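Local structure of glycine cleavage system H protein 1 (Mycobacterium marinum, 3TZU) at residues D19-D24 with V36-T41; V54-V59 with V90-A95; I82-G87 with W112-Q117. The protein probably carries the methylamine group of glycine from the P protein to the T protein of the glycine cleavage system on a covalently bound lipoyl cofactor. All coordinates share one frame; numbering follows the deposited sequence.

Interaction 1. Residues D19-D24 with V36-T41; sequences DHEWID and VRVGIT. With EDO (1,2-ethanediol), chain G.
The indole of W22 lies flat over the backbone of G39, whose N sits 3.4 Å above the ring plane. G39 CA gives a CH-pi contact, 3.7 Å from the centroid of the five-membered ring, and without a side chain G39 lets the indole settle on the strand. W22 CG stands between the backbone N and the carbonyl carbon (chi1 55°), which folds the ring across the neighbouring strand; at its edge W22 NE1 makes a weak hydrogen bond to I40 O at 3.0 Å. W22 and G39 exchange two backbone bonds, W22 N to G39 O (2.9 Å) and G39 N to W22 O (3.1 Å), flanked by T41 N to H20 O and D24 N to R37 O. On the face away from the indole I23 CD1 lies 4.0 Å from V38 CG2; it also meets V36 CG2 at 3.8 Å. Further out, R14 makes a cation-pi contact with W22, the E21 carboxylate accepts I82 N, and Y130 OH bonds both H20 ND1 and T41 OG1. T41 also N-caps helix 42-48. H20 NE2 is hydrogen-bonded to E46 O of the second subunit. Strands 21-23 and 36-40 are antiparallel neighbours (163°) in the larger sheet of the H-protein's lipoyl-domain-like fold.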
ATOM      1  N   ASP A  19      -2.463   2.411  10.112  1.00 24.34           N
ATOM      2  CA  ASP A  19      -1.742   2.994   8.968  1.00 24.45           C
ATOM      3  C   ASP A  19      -0.414   2.290   8.602  1.00 23.31           C
ATOM      4  O   ASP A  19       0.396   2.846   7.852  1.00 22.95           O
ATOM      5  CB  ASP A  19      -1.535   4.487   9.207  1.00 25.50           C
ATOM      6  CG  ASP A  19      -2.868   5.251   9.263  1.00 28.03           C
ATOM      7  OD1 ASP A  19      -3.870   4.816   8.663  1.00 28.75           O
ATOM      8  OD2 ASP A  19      -2.929   6.294   9.913  1.00 31.81           O
ATOM      9  N   HIS A  20      -0.219   1.069   9.111  1.00 22.10           N
ATOM     10  CA  HIS A  20       0.896   0.198   8.721  1.00 21.40           C
ATOM     11  C   HIS A  20       2.259   0.624   9.197  1.00 20.83           C
ATOM     12  O   HIS A  20       3.263   0.429   8.507  1.00 20.49           O
ATOM     13  CB  HIS A  20       0.895  -0.051   7.217  1.00 21.25           C
ATOM     14  CG  HIS A  20      -0.403  -0.576   6.704  1.00 21.05           C
ATOM     15  ND1 HIS A  20      -0.854  -1.781   7.031  1.00 21.91           N
ATOM     16  CD2 HIS A  20      -1.391   0.022   5.925  1.00 21.06           C
ATOM     17  CE1 HIS A  20      -2.065  -1.969   6.467  1.00 22.24           C
ATOM     18  NE2 HIS A  20      -2.382  -0.859   5.788  1.00 21.67           N
ATOM     19  N   GLU A  21       2.289   1.174  10.409  1.00 20.96           N
ATOM     20  CA  GLU A  21       3.504   1.433  11.127  1.00 21.33           C
ATOM     21  C   GLU A  21       3.576   0.591  12.366  1.00 21.40           C
ATOM     22  O   GLU A  21       2.583   0.023  12.791  1.00 21.43           O
ATOM     23  CB  GLU A  21       3.597   2.911  11.470  1.00 21.90           C
ATOM     24  CG  GLU A  21       3.689   3.720  10.199  1.00 22.17           C
ATOM     25  CD  GLU A  21       3.947   5.191  10.374  1.00 22.62           C
ATOM     26  OE1 GLU A  21       4.626   5.617  11.316  1.00 23.09           O
ATOM     27  OE2 GLU A  21       3.486   5.940   9.491  1.00 24.26           O
ATOM     28  N   TRP A  22       4.774   0.511  12.924  1.00 21.52           N
ATOM     29  CA  TRP A  22       4.988  -0.057  14.241  1.00 22.61           C
ATOM     30  C   TRP A  22       5.692   0.929  15.122  1.00 23.46           C
ATOM     31  O   TRP A  22       6.362   1.816  14.632  1.00 23.56           O
ATOM     32  CB  TRP A  22       5.766  -1.387  14.177  1.00 22.99           C
ATOM     33  CG  TRP A  22       7.084  -1.321  13.458  1.00 23.04           C
ATOM     34  CD1 TRP A  22       7.334  -1.624  12.108  1.00 22.58           C
ATOM     35  CD2 TRP A  22       8.392  -0.904  14.006  1.00 24.04           C
ATOM     36  NE1 TRP A  22       8.653  -1.436  11.806  1.00 23.33           N
ATOM     37  CE2 TRP A  22       9.348  -1.003  12.898  1.00 24.07           C
ATOM     38  CE3 TRP A  22       8.847  -0.499  15.250  1.00 24.92           C
ATOM     39  CZ2 TRP A  22      10.688  -0.706  13.059  1.00 25.36           C
ATOM     40  CZ3 TRP A  22      10.203  -0.178  15.395  1.00 26.19           C
ATOM     41  CH2 TRP A  22      11.102  -0.289  14.335  1.00 26.44           C
ATOM     42  N   ILE A  23       5.544   0.769  16.430  1.00 24.66           N
ATOM     43  CA  ILE A  23       6.294   1.540  17.433  1.00 26.11           C
ATOM     44  C   ILE A  23       6.704   0.525  18.507  1.00 28.42           C
ATOM     45  O   ILE A  23       5.912  -0.352  18.870  1.00 27.92           O
ATOM     46  CB  ILE A  23       5.456   2.707  18.022  1.00 25.57           C
ATOM     47  CG1 ILE A  23       6.272   3.506  19.034  1.00 26.95           C
ATOM     48  CG2 ILE A  23       4.173   2.206  18.661  1.00 25.46           C
ATOM     49  CD1 ILE A  23       5.780   4.929  19.279  1.00 26.66           C
ATOM     50  N   ASP A  24       7.948   0.625  18.977  1.00 30.77           N
ATOM     51  CA  ASP A  24       8.493  -0.332  19.940  1.00 33.46           C
ATOM     52  C   ASP A  24       8.062  -0.034  21.355  1.00 34.39           C
ATOM     53  O   ASP A  24       8.876   0.259  22.188  1.00 35.76           O
ATOM     54  CB  ASP A  24      10.045  -0.366  19.889  1.00 35.43           C
ATOM     55  CG  ASP A  24      10.561  -1.260  18.794  1.00 35.31           C
ATOM     56  OD1 ASP A  24       9.807  -2.189  18.398  1.00 35.75           O
ATOM     57  OD2 ASP A  24      11.690  -1.056  18.319  1.00 35.84           O
ATOM     58  N   VAL A  36      11.787   5.576  21.750  1.00 40.53           N
ATOM     59  CA  VAL A  36      11.358   4.320  21.110  1.00 38.04           C
ATOM     60  C   VAL A  36      11.313   4.448  19.603  1.00 34.53           C
ATOM     61  O   VAL A  36      10.851   5.453  19.075  1.00 32.42           O
ATOM     62  CB  VAL A  36       9.984   3.819  21.599  1.00 36.68           C
ATOM     63  CG1 VAL A  36      10.097   3.386  23.078  1.00 39.10           C
ATOM     64  CG2 VAL A  36       8.923   4.873  21.375  1.00 35.16           C
ATOM     65  N   ARG A  37      11.834   3.432  18.926  1.00 33.28           N
ATOM     66  CA  ARG A  37      11.867   3.446  17.458  1.00 31.39           C
ATOM     67  C   ARG A  37      10.471   3.207  16.821  1.00 28.17           C
ATOM     68  O   ARG A  37       9.596   2.570  17.414  1.00 27.06           O
ATOM     69  CB  ARG A  37      12.912   2.445  16.917  1.00 32.59           C
ATOM     70  CG  ARG A  37      14.353   2.696  17.392  1.00 35.06           C
ATOM     71  CD  ARG A  37      15.325   1.640  16.863  1.00 36.33           C
ATOM     72  NE  ARG A  37      16.707   2.057  17.073  1.00 39.05           N
ATOM     73  CZ  ARG A  37      17.798   1.427  16.626  1.00 40.85           C
ATOM     74  NH1 ARG A  37      17.718   0.317  15.908  1.00 40.33           N
ATOM     75  NH2 ARG A  37      18.999   1.920  16.911  1.00 43.26           N
ATOM     76  N   VAL A  38      10.295   3.790  15.629  1.00 26.23           N
ATOM     77  CA  VAL A  38       9.102   3.654  14.825  1.00 24.12           C
ATOM     78  C   VAL A  38       9.564   3.224  13.446  1.00 23.41           C
ATOM     79  O   VAL A  38      10.662   3.636  13.030  1.00 24.49           O
ATOM     80  CB  VAL A  38       8.369   4.995  14.639  1.00 23.35           C
ATOM     81  CG1 VAL A  38       7.229   4.846  13.604  1.00 21.96           C
ATOM     82  CG2 VAL A  38       7.879   5.544  15.961  1.00 24.00           C
ATOM     83  N   GLY A  39       8.745   2.419  12.758  1.00 21.80           N
ATOM     84  CA  GLY A  39       9.014   2.004  11.382  1.00 21.17           C
ATOM     85  C   GLY A  39       7.759   1.582  10.634  1.00 19.75           C
ATOM     86  O   GLY A  39       6.634   1.744  11.130  1.00 19.13           O
ATOM     87  N   ILE A  40       7.942   1.034   9.433  1.00 19.50           N
ATOM     88  CA  ILE A  40       6.801   0.544   8.632  1.00 18.39           C
ATOM     89  C   ILE A  40       6.751  -0.985   8.686  1.00 19.11           C
ATOM     90  O   ILE A  40       7.749  -1.637   8.933  1.00 20.28           O
ATOM     91  CB  ILE A  40       6.804   1.060   7.198  1.00 17.81           C
ATOM     92  CG1 ILE A  40       7.999   0.537   6.386  1.00 18.63           C
ATOM     93  CG2 ILE A  40       6.781   2.592   7.163  1.00 17.28           C
ATOM     94  CD1 ILE A  40       7.841   0.758   4.888  1.00 18.24           C
ATOM     95  N   THR A  41       5.577  -1.552   8.494  1.00 18.68           N
ATOM     96  CA  THR A  41       5.409  -2.996   8.582  1.00 19.55           C
ATOM     97  C   THR A  41       5.801  -3.700   7.278  1.00 20.39           C
ATOM     98  O   THR A  41       6.076  -3.064   6.242  1.00 20.09           O
ATOM     99  CB  THR A  41       3.956  -3.353   8.905  1.00 19.28           C
ATOM    100  OG1 THR A  41       3.140  -2.995   7.779  1.00 18.57           O
ATOM    101  CG2 THR A  41       3.477  -2.595  10.213  1.00 18.65           C
TER
HETATM  102  C1  EDO G 136       2.879   3.755   6.053  1.00 43.15           C
HETATM  103  O1  EDO G 136       3.586   3.964   4.814  1.00 44.53           O
HETATM  104  C2  EDO G 136       2.891   5.053   6.847  1.00 43.01           C
HETATM  105  O2  EDO G 136       1.649   5.350   7.528  1.00 45.49           O
HETATM  106  O   HOH W   1      13.190   1.284  20.312  1.00 34.18           O

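Interaction 2. Residues V54-V59 with V90-A95; sequences VQLPEV and VEVNTA
V92 points its side chain at the 54-59 segment and meets L56, P57 and V59 there. L56 and V92 slide past one another in opposite senses: L56 CD1 comes to V92 CB at 4.0 Å, while V92 CG1 passes alongside L56 CB at 4.1 Å. With CG1 opposite the carbonyl carbon (chi1 -69°), the same methyl is carried up to the backbone of P57, where V92 CG1 lies 3.1 Å from P57 O, a tight approach of carbon to carbonyl. The other methyl serves V59, whose side chain crosses that of V92 at a slant, V59 CG2 to V92 CG2 being 4.0 Å. V59 CG1, anti to the backbone N (chi1 170°), turns instead to the main chain of V90 and lies 3.6 Å from V90 O.

Around V92, V90 and E91 both face S115 in a classic beta bulge at the edge of the sheet. N93, N-cap of helix 94-98, sends ND2 to W112 O, and L56 also packs on L113. The contact lays the chain leaving strand 51-55 over the end of strand 88-92.

No hydrogen bond joins the two segments; aliphatic carbons meet each other and two backbone oxygens. Such a contact, exposed at the V59 and V90 end, probably depends mainly on shape and the hydrophobic effect, with little directional constraint.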
ATOM      1  N   VAL A  54      12.825   8.397   0.885  1.00 24.90           N
ATOM      2  CA  VAL A  54      12.308   8.439   2.240  1.00 25.16           C
ATOM      3  C   VAL A  54      12.611   9.825   2.796  1.00 27.15           C
ATOM      4  O   VAL A  54      13.734  10.340   2.615  1.00 29.12           O
ATOM      5  CB  VAL A  54      12.939   7.356   3.144  1.00 25.48           C
ATOM      6  CG1 VAL A  54      12.436   7.510   4.567  1.00 25.06           C
ATOM      7  CG2 VAL A  54      12.641   5.948   2.619  1.00 24.72           C
ATOM      8  N   GLN A  55      11.597  10.428   3.429  1.00 27.67           N
ATOM      9  CA  GLN A  55      11.665  11.773   4.012  1.00 29.38           C
ATOM     10  C   GLN A  55      11.234  11.670   5.449  1.00 28.45           C
ATOM     11  O   GLN A  55      10.141  11.221   5.751  1.00 26.08           O
ATOM     12  CB  GLN A  55      10.749  12.731   3.220  1.00 30.94           C
ATOM     13  CG  GLN A  55      10.559  14.131   3.786  1.00 33.01           C
ATOM     14  CD  GLN A  55      10.453  15.184   2.682  1.00 35.71           C
ATOM     15  OE1 GLN A  55      11.345  16.038   2.554  1.00 38.11           O
ATOM     16  NE2 GLN A  55       9.403  15.098   1.842  1.00 35.61           N
ATOM     17  N   LEU A  56      12.119  12.076   6.346  1.00 30.12           N
ATOM     18  CA  LEU A  56      11.886  11.917   7.774  1.00 30.59           C
ATOM     19  C   LEU A  56      11.781  13.260   8.423  1.00 31.57           C
ATOM     20  O   LEU A  56      12.226  14.251   7.872  1.00 33.57           O
ATOM     21  CB  LEU A  56      13.017  11.113   8.421  1.00 31.66           C
ATOM     22  CG  LEU A  56      13.174   9.734   7.765  1.00 31.16           C
ATOM     23  CD1 LEU A  56      14.426   9.053   8.288  1.00 33.01           C
ATOM     24  CD2 LEU A  56      11.948   8.863   7.996  1.00 28.86           C
ATOM     25  N   PRO A  57      11.183  13.304   9.611  1.00 32.50           N
ATOM     26  CA  PRO A  57      11.244  14.520  10.404  1.00 34.19           C
ATOM     27  C   PRO A  57      12.648  14.782  10.907  1.00 36.48           C
ATOM     28  O   PRO A  57      13.467  13.867  10.972  1.00 35.90           O
ATOM     29  CB  PRO A  57      10.325  14.218  11.583  1.00 34.06           C
ATOM     30  CG  PRO A  57      10.256  12.736  11.668  1.00 32.83           C
ATOM     31  CD  PRO A  57      10.417  12.233  10.276  1.00 31.68           C
ATOM     32  N   GLU A  58      12.918  16.033  11.262  1.00 39.38           N
ATOM     33  CA  GLU A  58      14.242  16.404  11.743  1.00 42.88           C
ATOM     34  C   GLU A  58      14.391  15.984  13.192  1.00 42.89           C
ATOM     35  O   GLU A  58      13.421  15.973  13.951  1.00 41.97           O
ATOM     36  CB  GLU A  58      14.447  17.902  11.618  1.00 47.00           C
ATOM     37  CG  GLU A  58      14.446  18.387  10.184  1.00 49.43           C
ATOM     38  CD  GLU A  58      13.598  19.639   9.989  1.00 52.70           C
ATOM     39  OE1 GLU A  58      12.545  19.527   9.293  1.00 56.42           O
ATOM     40  OE2 GLU A  58      13.972  20.713  10.527  1.00 54.35           O
ATOM     41  N   VAL A  59      15.610  15.615  13.559  1.00 43.91           N
ATOM     42  CA  VAL A  59      15.974  15.421  14.949  1.00 44.28           C
ATOM     43  C   VAL A  59      15.634  16.716  15.670  1.00 45.63           C
ATOM     44  O   VAL A  59      16.086  17.789  15.264  1.00 46.37           O
ATOM     45  CB  VAL A  59      17.478  15.114  15.091  1.00 46.13           C
ATOM     46  CG1 VAL A  59      17.923  15.153  16.557  1.00 47.92           C
ATOM     47  CG2 VAL A  59      17.806  13.768  14.457  1.00 44.71           C
ATOM     48  N   VAL A  90      14.244  12.118  18.445  1.00 37.75           N
ATOM     49  CA  VAL A  90      15.562  11.961  19.058  1.00 40.80           C
ATOM     50  C   VAL A  90      16.629  11.441  18.082  1.00 41.47           C
ATOM     51  O   VAL A  90      17.773  11.876  18.144  1.00 43.58           O
ATOM     52  CB  VAL A  90      15.473  10.996  20.250  1.00 41.39           C
ATOM     53  CG1 VAL A  90      16.847  10.780  20.886  1.00 44.64           C
ATOM     54  CG2 VAL A  90      14.507  11.559  21.270  1.00 41.60           C
ATOM     55  N   GLU A  91      16.259  10.507  17.203  1.00 39.70           N
ATOM     56  CA  GLU A  91      17.178  10.002  16.166  1.00 40.43           C
ATOM     57  C   GLU A  91      16.416   9.727  14.857  1.00 37.22           C
ATOM     58  O   GLU A  91      15.223   9.494  14.898  1.00 34.94           O
ATOM     59  CB  GLU A  91      17.889   8.714  16.654  1.00 42.51           C
ATOM     60  CG  GLU A  91      19.188   8.371  15.896  1.00 44.75           C
ATOM     61  CD  GLU A  91      19.894   7.083  16.376  1.00 46.80           C
ATOM     62  OE1 GLU A  91      19.394   6.409  17.333  1.00 46.55           O
ATOM     63  OE2 GLU A  91      20.968   6.754  15.777  1.00 48.57           O
ATOM     64  N   VAL A  92      17.110   9.797  13.720  1.00 37.35           N
ATOM     65  CA  VAL A  92      16.589   9.391  12.408  1.00 35.80           C
ATOM     66  C   VAL A  92      17.572   8.391  11.823  1.00 36.74           C
ATOM     67  O   VAL A  92      18.783   8.537  12.022  1.00 38.74           O
ATOM     68  CB  VAL A  92      16.415  10.574  11.414  1.00 35.51           C
ATOM     69  CG1 VAL A  92      15.288  11.494  11.870  1.00 34.68           C
ATOM     70  CG2 VAL A  92      17.724  11.358  11.238  1.00 37.86           C
ATOM     71  N   ASN A  93      17.060   7.374  11.119  1.00 35.16           N
ATOM     72  CA  ASN A  93      17.929   6.313  10.603  1.00 36.25           C
ATOM     73  C   ASN A  93      18.433   6.695   9.231  1.00 36.27           C
ATOM     74  O   ASN A  93      17.886   6.286   8.228  1.00 34.54           O
ATOM     75  CB  ASN A  93      17.209   4.960  10.549  1.00 35.06           C
ATOM     76  CG  ASN A  93      18.130   3.811  10.109  1.00 36.67           C
ATOM     77  OD1 ASN A  93      19.277   4.033   9.692  1.00 38.83           O
ATOM     78  ND2 ASN A  93      17.637   2.575  10.226  1.00 35.79           N
ATOM     79  N   THR A  94      19.500   7.473   9.202  1.00 38.23           N
ATOM     80  CA  THR A  94      20.035   8.007   7.959  1.00 38.75           C
ATOM     81  C   THR A  94      20.487   6.934   6.965  1.00 38.81           C
ATOM     82  O   THR A  94      20.422   7.167   5.758  1.00 38.04           O
ATOM     83  CB  THR A  94      21.189   8.981   8.258  1.00 41.53           C
ATOM     84  OG1 THR A  94      20.636  10.152   8.854  1.00 41.42           O
ATOM     85  CG2 THR A  94      21.953   9.357   6.999  1.00 42.59           C
ATOM     86  N   ALA A  95      20.944   5.780   7.456  1.00 39.78           N
ATOM     87  CA  ALA A  95      21.264   4.650   6.569  1.00 40.42           C
ATOM     88  C   ALA A  95      20.001   4.238   5.787  1.00 38.03           C
ATOM     89  O   ALA A  95      20.084   3.881   4.622  1.00 38.60           O
ATOM     90  CB  ALA A  95      21.822   3.473   7.348  1.00 41.35           C
TER

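Interaction 3. Residues I82-G87 with W112-Q117; sequences IAPASG and WLYSVQ. With ACT (acetate ion), chain E.
Y114 OH touches carbon atoms of A83 and P84, 3.8 Å from P84 CD and 4.0 Å from A83 CA. The phenol and the proline ring come from opposite directions, and A83 CB adds a more distant touch on the hydroxyl. Further along, V116 CG2 rests on the backbone of G87, 3.8 Å from G87 C; with CG1 between the backbone N and the carbonyl carbon (chi1 53°), CG2 falls anti to the V116 N and turns to the glycine.

The polar link runs through one water. It donates to A85 O at 2.9 Å and is hydrogen-bonded to Y114 OH at 3.0 Å, lying at the edge of the phenol ring and in its plane. The hydroxyl and the A85 carbonyl, both in a buried region, thereby share a partner although they do not meet directly.

In this lipoyl-domain-like fold strand 114-118 is an inner strand of the five-stranded sheet, whereas 85-86 forms a small pair with 120-121, and the chain turns a corner at G87 before entering strand 88-92. Next to Y114, L113 shares a classic beta bulge with it opposite V38, whose side chain touches Y114, V116 and P84.

At the corner the main chains come close. G87 CA makes a CA-H...O contact with Q117 O at 3.3 Å, possible because glycine brings no side chain to a place where one would strike both Q117 O and V116 CG2. G87 also has backbone angles that suit a residue without CB.

On the far side, S86 turns away from strand 114-118. Its OG donates to OXT of a bound acetate at 2.6 Å, the ion probably coming from the crystallisation liquor, and accepts a hydrogen bond from A65 N.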
ATOM      1  N   ILE A  82       2.423   8.503   9.257  1.00 24.50           N
ATOM      2  CA  ILE A  82       1.454   9.035  10.212  1.00 24.42           C
ATOM      3  C   ILE A  82       2.001   8.619  11.580  1.00 23.78           C
ATOM      4  O   ILE A  82       2.121   7.439  11.855  1.00 23.35           O
ATOM      5  CB  ILE A  82       0.043   8.432  10.009  1.00 24.51           C
ATOM      6  CG1 ILE A  82      -0.419   8.589   8.560  1.00 24.37           C
ATOM      7  CG2 ILE A  82      -0.965   9.093  10.933  1.00 25.60           C
ATOM      8  CD1 ILE A  82      -0.597  10.026   8.124  1.00 24.98           C
ATOM      9  N   ALA A  83       2.362   9.605  12.392  1.00 23.62           N
ATOM     10  CA  ALA A  83       2.985   9.410  13.699  1.00 24.00           C
ATOM     11  C   ALA A  83       2.127   8.529  14.611  1.00 23.67           C
ATOM     12  O   ALA A  83       0.983   8.860  14.880  1.00 23.84           O
ATOM     13  CB  ALA A  83       3.211  10.772  14.362  1.00 24.83           C
ATOM     14  N   PRO A  84       2.661   7.392  15.064  1.00 23.41           N
ATOM     15  CA  PRO A  84       1.913   6.593  16.028  1.00 24.03           C
ATOM     16  C   PRO A  84       1.849   7.244  17.424  1.00 25.33           C
ATOM     17  O   PRO A  84       1.001   6.866  18.240  1.00 25.11           O
ATOM     18  CB  PRO A  84       2.723   5.288  16.108  1.00 23.88           C
ATOM     19  CG  PRO A  84       3.507   5.247  14.861  1.00 23.11           C
ATOM     20  CD  PRO A  84       3.836   6.669  14.565  1.00 23.16           C
ATOM     21  N   ALA A  85       2.737   8.219  17.667  1.00 26.32           N
ATOM     22  CA  ALA A  85       2.916   8.812  19.004  1.00 28.04           C
ATOM     23  C   ALA A  85       3.247  10.291  18.883  1.00 29.03           C
ATOM     24  O   ALA A  85       3.896  10.716  17.935  1.00 28.68           O
ATOM     25  CB  ALA A  85       4.018   8.070  19.759  1.00 28.33           C
ATOM     26  N   SER A  86       2.748  11.078  19.828  1.00 31.08           N
ATOM     27  CA  SER A  86       3.177  12.464  20.006  1.00 32.58           C
ATOM     28  C   SER A  86       4.519  12.482  20.754  1.00 33.81           C
ATOM     29  O   SER A  86       4.759  11.635  21.611  1.00 34.25           O
ATOM     30  CB  SER A  86       2.145  13.243  20.825  1.00 34.38           C
ATOM     31  OG  SER A  86       0.852  13.178  20.248  1.00 34.25           O
ATOM     32  N   GLY A  87       5.387  13.445  20.436  1.00 34.82           N
ATOM     33  CA  GLY A  87       6.666  13.593  21.148  1.00 36.44           C
ATOM     34  C   GLY A  87       7.783  14.269  20.369  1.00 36.56           C
ATOM     35  O   GLY A  87       7.556  14.807  19.289  1.00 35.92           O
ATOM     36  N   TRP A 112      14.342   0.432  10.598  1.00 30.12           N
ATOM     37  CA  TRP A 112      13.673   1.425  11.451  1.00 29.22           C
ATOM     38  C   TRP A 112      13.937   2.827  10.912  1.00 28.84           C
ATOM     39  O   TRP A 112      14.978   3.087  10.279  1.00 29.80           O
ATOM     40  CB  TRP A 112      14.159   1.293  12.894  1.00 30.97           C
ATOM     41  CG  TRP A 112      15.593   1.700  13.085  1.00 33.37           C
ATOM     42  CD1 TRP A 112      16.737   0.944  12.840  1.00 35.44           C
ATOM     43  CD2 TRP A 112      16.093   2.996  13.536  1.00 34.51           C
ATOM     44  NE1 TRP A 112      17.863   1.657  13.107  1.00 37.30           N
ATOM     45  CE2 TRP A 112      17.553   2.896  13.527  1.00 37.10           C
ATOM     46  CE3 TRP A 112      15.502   4.186  13.929  1.00 33.83           C
ATOM     47  CZ2 TRP A 112      18.366   3.955  13.919  1.00 38.99           C
ATOM     48  CZ3 TRP A 112      16.329   5.248  14.324  1.00 35.51           C
ATOM     49  CH2 TRP A 112      17.723   5.135  14.319  1.00 38.18           C
ATOM     50  N   LEU A 113      12.997   3.739  11.135  1.00 27.07           N
ATOM     51  CA  LEU A 113      13.019   5.030  10.431  1.00 26.33           C
ATOM     52  C   LEU A 113      13.431   6.172  11.328  1.00 27.40           C
ATOM     53  O   LEU A 113      14.135   7.071  10.885  1.00 28.81           O
ATOM     54  CB  LEU A 113      11.641   5.321   9.826  1.00 24.08           C
ATOM     55  CG  LEU A 113      11.167   4.392   8.685  1.00 22.99           C
ATOM     56  CD1 LEU A 113       9.811   4.841   8.114  1.00 21.11           C
ATOM     57  CD2 LEU A 113      12.215   4.283   7.584  1.00 23.31           C
ATOM     58  N   TYR A 114      12.966   6.158  12.575  1.00 27.68           N
ATOM     59  CA  TYR A 114      13.303   7.201  13.555  1.00 28.86           C
ATOM     60  C   TYR A 114      13.011   6.739  14.975  1.00 29.59           C
ATOM     61  O   TYR A 114      12.436   5.685  15.186  1.00 28.93           O
ATOM     62  CB  TYR A 114      12.586   8.550  13.244  1.00 28.02           C
ATOM     63  CG  TYR A 114      11.075   8.578  13.387  1.00 26.05           C
ATOM     64  CD1 TYR A 114      10.477   8.731  14.620  1.00 26.50           C
ATOM     65  CD2 TYR A 114      10.246   8.494  12.268  1.00 24.48           C
ATOM     66  CE1 TYR A 114       9.089   8.769  14.756  1.00 25.32           C
ATOM     67  CE2 TYR A 114       8.853   8.519  12.389  1.00 23.30           C
ATOM     68  CZ  TYR A 114       8.286   8.656  13.646  1.00 23.68           C
ATOM     69  OH  TYR A 114       6.918   8.692  13.796  1.00 22.99           O
ATOM     70  N   SER A 115      13.455   7.515  15.958  1.00 31.28           N
ATOM     71  CA  SER A 115      13.084   7.264  17.346  1.00 31.81           C
ATOM     72  C   SER A 115      12.472   8.527  17.904  1.00 31.87           C
ATOM     73  O   SER A 115      12.913   9.644  17.576  1.00 32.63           O
ATOM     74  CB  SER A 115      14.280   6.838  18.189  1.00 34.21           C
ATOM     75  OG  SER A 115      15.043   7.952  18.592  1.00 36.33           O
ATOM     76  N   VAL A 116      11.450   8.339  18.730  1.00 31.24           N
ATOM     77  CA  VAL A 116      10.696   9.433  19.326  1.00 31.55           C
ATOM     78  C   VAL A 116      10.695   9.257  20.849  1.00 33.52           C
ATOM     79  O   VAL A 116      10.746   8.125  21.333  1.00 33.42           O
ATOM     80  CB  VAL A 116       9.245   9.495  18.751  1.00 29.10           C
ATOM     81  CG1 VAL A 116       8.527   8.144  18.882  1.00 27.73           C
ATOM     82  CG2 VAL A 116       8.432  10.598  19.408  1.00 29.43           C
ATOM     83  N   GLN A 117      10.663  10.374  21.585  1.00 35.63           N
ATOM     84  CA  GLN A 117      10.501  10.352  23.045  1.00 38.27           C
ATOM     85  C   GLN A 117       9.031  10.687  23.310  1.00 37.46           C
ATOM     86  O   GLN A 117       8.640  11.816  23.142  1.00 38.14           O
ATOM     87  CB  GLN A 117      11.456  11.376  23.691  1.00 41.89           C
ATOM     88  CG  GLN A 117      11.327  11.589  25.197  1.00 44.77           C
ATOM     89  CD  GLN A 117      12.067  10.546  25.996  1.00 46.64           C
ATOM     90  OE1 GLN A 117      13.135  10.813  26.527  1.00 50.43           O
ATOM     91  NE2 GLN A 117      11.503   9.356  26.096  1.00 45.79           N
TER
HETATM   92  C   ACT E 134      -0.440  16.383  20.648  1.00 46.36           C
HETATM   93  O   ACT E 134       0.769  16.666  20.802  1.00 45.67           O
HETATM   94  OXT ACT E 134      -0.785  15.202  20.580  1.00 49.73           O
HETATM   95  CH3 ACT E 134      -1.499  17.437  20.556  1.00 44.18           C
HETATM   96  O   HOH W   2       5.696   8.907  16.479  1.00 19.54           O

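How the interactions relate
From the N terminus, interaction 1 comes first and closes a short loop between strands 21-23 and 36-40, complete before the others open. Interactions 2 and 3 then cross: 54-59 opens interaction 2, 82-87 opens interaction 3, 90-95 closes the former and 112-117 the latter. All three reach the five-stranded sheet, where strand 114-118 lies between 36-40 and 88-92. Interaction 1 meets interaction 3 through V36 N with V116 O, and E21 ties it as well to the end of strand 77-82 in the three-stranded sheet. E91 O with S115 N joins interactions 2 and 3, whereas interactions 1 and 2 do not touch.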